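Local coordinates for protein acetyl-CoA acetyltransferase A (Ascaris suum, PDB 6BJA) that probably catalyses acetyl transfer between acetyl-CoA units as a thiolase of lipid metabolism, and binds coenzyme A, at residues V39-A44 with R74-A79; I45-L50 with E203-S208. One frame throughout, in Å; residues are numbered along the deposited sequence.

Contact 1: residues V39-A44 with R74-A79; sequences VVTKEA and RQISIA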
loop_
_atom_site.group_PDB
_atom_site.type_symbol
_atom_site.label_atom_id
_atom_site.label_comp_id
_atom_site.label_asym_id
_atom_site.label_seq_id
_atom_site.Cartn_x
_atom_site.Cartn_y
_atom_site.Cartn_z
ATOM N N VAL A 39 28.625 -9.781 8.512
ATOM C CA VAL A 39 29.486 -9.405 9.634
ATOM C C VAL A 39 29.889 -10.637 10.405
ATOM O O VAL A 39 31.080 -10.839 10.650
ATOM C CB VAL A 39 28.800 -8.400 10.571
ATOM C CG1 VAL A 39 29.597 -8.181 11.870
ATOM C CG2 VAL A 39 28.605 -7.088 9.864
ATOM N N VAL A 40 28.915 -11.466 10.809
ATOM C CA VAL A 40 29.269 -12.578 11.682
ATOM C C VAL A 40 29.927 -13.728 10.919
ATOM O O VAL A 40 30.756 -14.446 11.477
ATOM C CB VAL A 40 28.073 -13.096 12.501
ATOM C CG1 VAL A 40 27.664 -12.050 13.517
ATOM C CG2 VAL A 40 26.888 -13.487 11.610
ATOM N N THR A 41 29.604 -13.888 9.635
ATOM C CA THR A 41 30.240 -14.931 8.862
ATOM C C THR A 41 31.719 -14.612 8.667
ATOM O O THR A 41 32.566 -15.465 8.882
ATOM C CB THR A 41 29.538 -15.110 7.500
ATOM O OG1 THR A 41 28.184 -15.524 7.743
ATOM C CG2 THR A 41 30.213 -16.165 6.639
ATOM N N LYS A 42 32.014 -13.389 8.263
ATOM C CA LYS A 42 33.409 -12.987 8.095
ATOM C C LYS A 42 34.168 -13.124 9.409
ATOM O O LYS A 42 35.294 -13.629 9.409
ATOM C CB LYS A 42 33.501 -11.563 7.565
ATOM C CG LYS A 42 33.137 -11.425 6.092
ATOM C CD LYS A 42 33.283 -9.970 5.673
ATOM C CE LYS A 42 33.879 -9.848 4.293
ATOM N NZ LYS A 42 34.150 -8.415 3.957
ATOM N N GLU A 43 33.569 -12.722 10.536
ATOM C CA GLU A 43 34.363 -12.756 11.769
ATOM C C GLU A 43 34.498 -14.196 12.264
ATOM O O GLU A 43 35.524 -14.577 12.795
ATOM C CB GLU A 43 33.762 -11.857 12.854
ATOM C CG GLU A 43 34.652 -11.755 14.089
ATOM C CD GLU A 43 35.900 -10.911 13.876
ATOM O OE1 GLU A 43 35.905 -10.059 12.930
ATOM O OE2 GLU A 43 36.877 -11.095 14.676
ATOM N N ALA A 44 33.476 -15.020 12.076
ATOM C CA ALA A 44 33.587 -16.423 12.462
ATOM C C ALA A 44 34.687 -17.145 11.671
ATOM O O ALA A 44 35.397 -17.985 12.217
ATOM C CB ALA A 44 32.254 -17.139 12.269
ATOM N N ARG A 74 23.085 -17.481 0.188
ATOM C CA ARG A 74 24.011 -17.340 -0.936
ATOM C C ARG A 74 24.583 -15.912 -1.029
ATOM O O ARG A 74 25.759 -15.719 -1.341
ATOM C CB ARG A 74 23.307 -17.722 -2.223
ATOM C CG ARG A 74 24.196 -17.693 -3.461
ATOM C CD ARG A 74 25.236 -18.782 -3.431
ATOM N NE ARG A 74 25.848 -18.956 -4.767
ATOM C CZ ARG A 74 26.885 -19.748 -5.012
ATOM N NH1 ARG A 74 27.420 -20.493 -4.053
ATOM N NH2 ARG A 74 27.377 -19.819 -6.246
ATOM N N GLN A 75 23.751 -14.912 -0.781
ATOM C CA GLN A 75 24.204 -13.535 -0.752
ATOM C C GLN A 75 25.280 -13.361 0.304
ATOM O O GLN A 75 26.314 -12.751 0.059
ATOM C CB GLN A 75 23.050 -12.581 -0.486
ATOM C CG GLN A 75 21.963 -12.567 -1.545
ATOM C CD GLN A 75 20.914 -11.536 -1.230
ATOM O OE1 GLN A 75 21.223 -10.355 -1.033
ATOM N NE2 GLN A 75 19.668 -11.972 -1.145
ATOM N N ILE A 76 25.029 -13.898 1.487
ATOM C CA ILE A 76 25.965 -13.785 2.598
ATOM C C ILE A 76 27.276 -14.498 2.279
ATOM O O ILE A 76 28.380 -13.961 2.472
ATOM C CB ILE A 76 25.326 -14.365 3.887
ATOM C CG1 ILE A 76 24.201 -13.450 4.371
ATOM C CG2 ILE A 76 26.363 -14.558 5.002
ATOM C CD1 ILE A 76 23.258 -14.124 5.370
ATOM N N SER A 77 27.156 -15.707 1.741
ATOM C CA SER A 77 28.313 -16.526 1.440
ATOM C C SER A 77 29.225 -15.832 0.426
ATOM O O SER A 77 30.440 -15.693 0.636
ATOM C CB SER A 77 27.842 -17.870 0.915
ATOM O OG SER A 77 28.879 -18.801 0.729
ATOM N N ILE A 78 28.635 -15.378 -0.668
ATOM C CA ILE A 78 29.429 -14.727 -1.715
ATOM C C ILE A 78 30.101 -13.458 -1.192
ATOM O O ILE A 78 31.310 -13.217 -1.445
ATOM C CB ILE A 78 28.563 -14.419 -2.953
ATOM C CG1 ILE A 78 28.273 -15.723 -3.686
ATOM C CG2 ILE A 78 29.273 -13.420 -3.891
ATOM C CD1 ILE A 78 27.326 -15.585 -4.862
ATOM N N ALA A 79 29.356 -12.645 -0.442
ATOM C CA ALA A 79 29.890 -11.385 0.079
ATOM C C ALA A 79 30.930 -11.597 1.181
ATOM O O ALA A 79 31.735 -10.687 1.469
ATOM C CB ALA A 79 28.777 -10.509 0.583
#

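Contact 2: residues I45-L50 with E203-S208; sequences IKRSLL and EVVPVS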
loop_
_atom_site.group_PDB
_atom_site.type_symbol
_atom_site.label_atom_id
_atom_site.label_comp_id
_atom_site.label_asym_id
_atom_site.label_seq_id
_atom_site.Cartn_x
_atom_site.Cartn_y
_atom_site.Cartn_z
ATOM N N ILE A 45 34.803 -16.835 10.387
ATOM C CA ILE A 45 35.855 -17.398 9.540
ATOM C C ILE A 45 37.218 -16.924 10.064
ATOM O O ILE A 45 38.105 -17.745 10.264
ATOM C CB ILE A 45 35.657 -17.004 8.088
ATOM C CG1 ILE A 45 34.417 -17.707 7.541
ATOM C CG2 ILE A 45 36.876 -17.365 7.249
ATOM C CD1 ILE A 45 33.991 -17.223 6.175
ATOM N N LYS A 46 37.351 -15.630 10.333
ATOM C CA LYS A 46 38.606 -15.097 10.881
ATOM C C LYS A 46 39.032 -15.833 12.144
ATOM O O LYS A 46 40.197 -16.217 12.298
ATOM C CB LYS A 46 38.462 -13.600 11.166
ATOM C CG LYS A 46 38.396 -12.749 9.875
ATOM C CD LYS A 46 38.054 -11.285 10.164
ATOM C CE LYS A 46 37.853 -10.477 8.871
ATOM N NZ LYS A 46 37.463 -9.067 9.181
ATOM N N ARG A 47 38.094 -16.046 13.058
ATOM C CA ARG A 47 38.470 -16.624 14.341
ATOM C C ARG A 47 38.595 -18.155 14.271
ATOM O O ARG A 47 39.177 -18.774 15.173
ATOM C CB ARG A 47 37.483 -16.182 15.432
ATOM C CG ARG A 47 37.426 -14.668 15.597
ATOM C CD ARG A 47 36.736 -14.243 16.865
ATOM N NE ARG A 47 36.620 -12.794 16.947
ATOM C CZ ARG A 47 36.230 -12.136 18.041
ATOM N NH1 ARG A 47 35.893 -12.798 19.126
ATOM N NH2 ARG A 47 36.165 -10.820 18.043
ATOM N N SER A 48 38.112 -18.764 13.189
ATOM C CA SER A 48 38.295 -20.197 12.985
ATOM C C SER A 48 39.723 -20.554 12.583
ATOM O O SER A 48 40.131 -21.702 12.700
ATOM C CB SER A 48 37.372 -20.725 11.894
ATOM O OG SER A 48 37.852 -20.407 10.606
ATOM N N LEU A 49 40.442 -19.543 12.103
ATOM C CA LEU A 49 41.813 -19.654 11.596
ATOM C C LEU A 49 41.926 -20.415 10.287
ATOM O O LEU A 49 43.029 -20.715 9.838
ATOM C CB LEU A 49 42.714 -20.310 12.634
ATOM C CG LEU A 49 42.629 -19.689 14.023
ATOM C CD1 LEU A 49 43.580 -20.397 14.953
ATOM C CD2 LEU A 49 42.928 -18.190 13.967
ATOM N N LEU A 50 40.788 -20.716 9.669
ATOM C CA LEU A 50 40.755 -21.270 8.325
ATOM C C LEU A 50 40.457 -20.180 7.314
ATOM O O LEU A 50 39.735 -19.241 7.608
ATOM C CB LEU A 50 39.688 -22.349 8.243
ATOM C CG LEU A 50 39.841 -23.561 9.161
ATOM C CD1 LEU A 50 38.630 -24.461 9.041
ATOM C CD2 LEU A 50 41.113 -24.329 8.843
ATOM N N GLU A 203 32.782 -12.946 22.713
ATOM C CA GLU A 203 31.830 -13.359 21.685
ATOM C C GLU A 203 31.274 -12.258 20.804
ATOM O O GLU A 203 30.843 -12.537 19.687
ATOM C CB GLU A 203 30.650 -14.083 22.352
ATOM C CG GLU A 203 29.633 -13.203 23.081
ATOM C CD GLU A 203 28.754 -14.031 23.999
ATOM O OE1 GLU A 203 27.491 -14.033 23.840
ATOM O OE2 GLU A 203 29.336 -14.682 24.908
ATOM N N VAL A 204 31.215 -11.032 21.310
ATOM C CA VAL A 204 30.583 -9.941 20.571
ATOM C C VAL A 204 31.546 -9.294 19.608
ATOM O O VAL A 204 32.689 -8.961 19.981
ATOM C CB VAL A 204 30.000 -8.866 21.533
ATOM C CG1 VAL A 204 29.493 -7.662 20.761
ATOM C CG2 VAL A 204 28.836 -9.446 22.309
ATOM N N VAL A 205 31.089 -9.096 18.381
ATOM C CA VAL A 205 31.875 -8.401 17.374
ATOM C C VAL A 205 31.164 -7.083 17.066
ATOM O O VAL A 205 29.945 -7.045 16.864
ATOM C CB VAL A 205 32.069 -9.298 16.144
ATOM C CG1 VAL A 205 32.638 -10.620 16.608
ATOM C CG2 VAL A 205 30.792 -9.550 15.457
ATOM N N PRO A 206 31.908 -5.971 17.080
ATOM C CA PRO A 206 31.229 -4.692 16.893
ATOM C C PRO A 206 30.751 -4.506 15.470
ATOM O O PRO A 206 31.385 -5.023 14.541
ATOM C CB PRO A 206 32.314 -3.670 17.238
ATOM C CG PRO A 206 33.588 -4.370 16.906
ATOM C CD PRO A 206 33.355 -5.798 17.329
ATOM N N VAL A 207 29.655 -3.769 15.314
ATOM C CA VAL A 207 29.041 -3.535 14.009
ATOM C C VAL A 207 29.144 -2.070 13.648
ATOM O O VAL A 207 28.594 -1.196 14.316
ATOM C CB VAL A 207 27.553 -3.971 13.977
ATOM C CG1 VAL A 207 26.948 -3.674 12.607
ATOM C CG2 VAL A 207 27.439 -5.437 14.339
ATOM N N SER A 208 29.902 -1.812 12.596
ATOM C CA SER A 208 30.014 -0.480 12.036
ATOM C C SER A 208 28.708 -0.102 11.358
ATOM O O SER A 208 28.156 -0.910 10.613
ATOM C CB SER A 208 31.148 -0.437 11.020
ATOM O OG SER A 208 32.383 -0.770 11.640
HETATM O O HOH W 1 34.970 -10.447 20.730
#

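Contact 1: residues V39-A44 with R74-A79
Thr41 and Ile76 meet where two helices of the thiolase N-terminal domain cross steeply and touch. Segment 39-44 lies on helix 33-48 and segment 74-79 on helix 72-79. Their backbones come nearest at this pair, with Thr41 CA 7.7 Å from Ile76 CA. The CB of Thr41 points toward the other helix. Its side chain crosses that of Ile76 obliquely. The CG2 branch of Ile76 does the touching, 3.4 Å from Thr41 OG1 and 4.1 Å from Thr41 CB. This branch lies anti to the backbone N of Ile76. Thr41 chi1 (-63°) sets OG1 beside its own backbone N, where it hydrogen-bonds to Gly37 O, one turn earlier. Its polar need is thus met within its own helix, and the approach to Ile76 is plain packing. Val40 and Ala44 of the same helix touch strand 257-267. Arg74 and Ile78 of helix 72-79 reach a second subunit, where Arg74 NE hydrogen-bonds to Gly386 O of that subunit. At the more exposed end, the Lys42 chain bends and brings its CE to 3.6 Å from Ala79 O.

Contact 2: residues I45-L50 with E203-S208
Arg47, in the last turn of helix 33-48 of the thiolase N-terminal domain, reaches Val205. The contact is van der Waals packing of a methyl over the guanidinium face. Val205 CG1 sits there, offset toward the rim, 3.8 Å from Arg47 NH2 and 4.2 Å from Arg47 CZ. The arginine chain is extended from CG to NE, and the two side chains run past each other in opposite directions. CB of Val205 points toward the helix, and chi1 (-53°) sets CG1 anti to the carbonyl carbon, at the guanidinium.

The polar link is indirect. Water 1 lies at the guanidinium edge, in its plane. It accepts from Arg47 NH2 at 3.0 Å and donates to Val204 O at 2.8 Å. The charge is met by a salt bridge from Arg47 NE to Glu43 OE2, one turn back.

Hydrogen bonds also close the helix end. Ser48 OG donates to Ile45 O at 2.7 Å and accepts from Leu50 N at 3.1 Å, the second bond making an ST turn. Leu49, with positive phi (70°), leaves the helix there.

Segment 203-208 touches Val39 of helix 33-48 through Val205. It pairs with strand 11-23 through backbone bonds of Glu203 and Val205 with Arg18.

Overall arrangement
From the N terminus, strand 11-23 leads to helix 33-48, which serves both contacts. Segment 39-44 comes first, and segment 45-50 follows directly. The chain then runs through strand 57-61 to helix 72-79, where contact 1 closes a loop of 29 residues. Contact 2 closes much later, after 152 residues, when the chain returns at 203-208. The segments alternate, so the two loops cross and neither nests in the other. The contact centres lie 11 Å apart, and they touch directly: Glu43 CG is 3.4 Å from Val205 CG1. Helix 33-48 is thus tied to helix 72-79 and to segment 203-208, which also bonds to strand 11-23 of the central mixed sheet.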